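Local coordinates for protein probable TonB-dependent siderophore receptor PiuA (PDB 5FP1) that probably takes part in the first step of iron uptake across the outer membrane by binding iron-chelating siderophores, possibly including ferric enterobactin, at residues 563-568 with 616-621. Numbering follows the deposited sequence.
Sequences GESKVD and NQMPNV
Met-618, in the loop leading into strand 624-635, reaches strand 558-575 of the TonB-dependent receptor beta-barrel and meets Ser-565, Lys-566 and Val-567. Before it in the loop, Gln-617 turns its amide along its own segment: NE2 donates to Val-621 O at 3.0 Å, the acceptor lying almost in the amide plane (2° out of it), which bridges the bend made by residues 617-621. The backbone O of Gln-617 accepts from Asn-656 ND2. Met-618 follows, its backbone N hydrogen-bonded to Ser-593 OG on the intervening strand 582-597, so the loop is tied to the barrel one strand away from 563-568. From there the side chain stays extended at chi2 (172°), which carries SD out to the strand, and the bend at chi3 (65°) then sets CE near Ser-565 OG. No hydrogen bond crosses between the segments; the evidence is van der Waals approach, with SD 3.7 Å from Lys-566 O and Val-567 CG2 also 3.7 Å from that sulfur. Ser-565 CB lies slightly farther off, 3.9 Å from Met-618 SD. Tyr-90 of the plug domain touches Met-618 and Val-567 and hydrogen-bonds Ser-565 OG, the same hydroxyl oxygen that lies 3.8 Å from Met-618 CE.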
# COMPACT_ATOMS: atom_id res chain seq x y z
N GLY A 563 6.62 18.95 15.79
CA GLY A 563 6.28 19.25 14.42
C GLY A 563 4.77 19.21 14.19
O GLY A 563 4.02 18.69 15.01
N GLU A 564 4.34 19.76 13.06
CA GLU A 564 2.93 19.79 12.71
C GLU A 564 2.77 19.80 11.23
O GLU A 564 3.50 20.49 10.52
CB GLU A 564 2.22 21.06 13.26
CG GLU A 564 2.41 21.31 14.73
CD GLU A 564 1.90 22.68 15.17
OE1 GLU A 564 1.30 23.40 14.37
OE2 GLU A 564 2.11 23.04 16.33
N SER A 565 1.74 19.12 10.76
CA SER A 565 1.34 19.18 9.37
C SER A 565 -0.14 18.92 9.30
O SER A 565 -0.74 18.37 10.24
CB SER A 565 2.12 18.16 8.51
OG SER A 565 1.63 16.85 8.75
N LYS A 566 -0.75 19.32 8.19
CA LYS A 566 -2.17 19.13 7.98
C LYS A 566 -2.54 19.07 6.53
O LYS A 566 -1.85 19.63 5.67
CB LYS A 566 -3.01 20.22 8.65
CG LYS A 566 -2.84 21.59 8.02
CD LYS A 566 -3.87 22.54 8.66
CE LYS A 566 -3.59 23.98 8.31
NZ LYS A 566 -4.37 24.32 7.10
N VAL A 567 -3.64 18.37 6.27
CA VAL A 567 -4.20 18.26 4.95
C VAL A 567 -5.68 18.63 5.03
O VAL A 567 -6.46 17.92 5.69
CB VAL A 567 -4.04 16.82 4.37
CG1 VAL A 567 -4.64 16.73 2.98
CG2 VAL A 567 -2.59 16.39 4.32
N ASP A 568 -6.06 19.74 4.39
CA ASP A 568 -7.46 20.12 4.24
C ASP A 568 -7.93 19.69 2.86
O ASP A 568 -7.37 20.09 1.83
CB ASP A 568 -7.61 21.66 4.38
CG ASP A 568 -7.36 22.14 5.80
OD1 ASP A 568 -7.70 21.41 6.75
OD2 ASP A 568 -6.80 23.25 5.98
N ASN A 616 5.13 25.05 3.36
CA ASN A 616 5.29 24.36 2.09
C ASN A 616 4.26 23.23 1.91
O ASN A 616 3.60 22.81 2.84
CB ASN A 616 6.75 23.80 1.90
CG ASN A 616 7.70 24.84 1.32
OD1 ASN A 616 7.32 25.99 1.13
ND2 ASN A 616 8.92 24.44 1.02
N GLN A 617 4.13 22.78 0.67
CA GLN A 617 3.27 21.65 0.36
C GLN A 617 3.94 20.39 0.89
O GLN A 617 5.16 20.26 0.85
CB GLN A 617 3.07 21.57 -1.16
CG GLN A 617 2.03 20.55 -1.62
CD GLN A 617 1.80 20.65 -3.10
OE1 GLN A 617 2.02 21.70 -3.69
NE2 GLN A 617 1.40 19.55 -3.73
N MET A 618 3.14 19.46 1.39
CA MET A 618 3.67 18.18 1.80
C MET A 618 4.10 17.34 0.59
O MET A 618 3.42 17.31 -0.45
CB MET A 618 2.63 17.40 2.63
CG MET A 618 2.33 18.05 3.97
SD MET A 618 0.96 17.29 4.87
CE MET A 618 1.66 15.66 5.16
N PRO A 619 5.22 16.64 0.74
CA PRO A 619 5.62 15.70 -0.30
C PRO A 619 4.67 14.53 -0.42
O PRO A 619 3.89 14.24 0.50
CB PRO A 619 7.00 15.19 0.18
CG PRO A 619 7.13 15.57 1.61
CD PRO A 619 6.07 16.59 1.94
N ASN A 620 4.72 13.89 -1.58
CA ASN A 620 3.94 12.70 -1.82
C ASN A 620 2.43 12.95 -1.71
O ASN A 620 1.67 12.04 -1.36
CB ASN A 620 4.42 11.59 -0.89
CG ASN A 620 5.94 11.45 -0.88
OD1 ASN A 620 6.59 11.64 0.15
ND2 ASN A 620 6.52 11.22 -2.05
N VAL A 621 2.02 14.18 -2.00
CA VAL A 621 0.60 14.49 -2.16
C VAL A 621 0.29 15.55 -3.20
O VAL A 621 0.80 16.68 -3.17
CB VAL A 621 -0.15 14.76 -0.80
CG1 VAL A 621 0.68 15.53 0.16
CG2 VAL A 621 -1.45 15.52 -1.04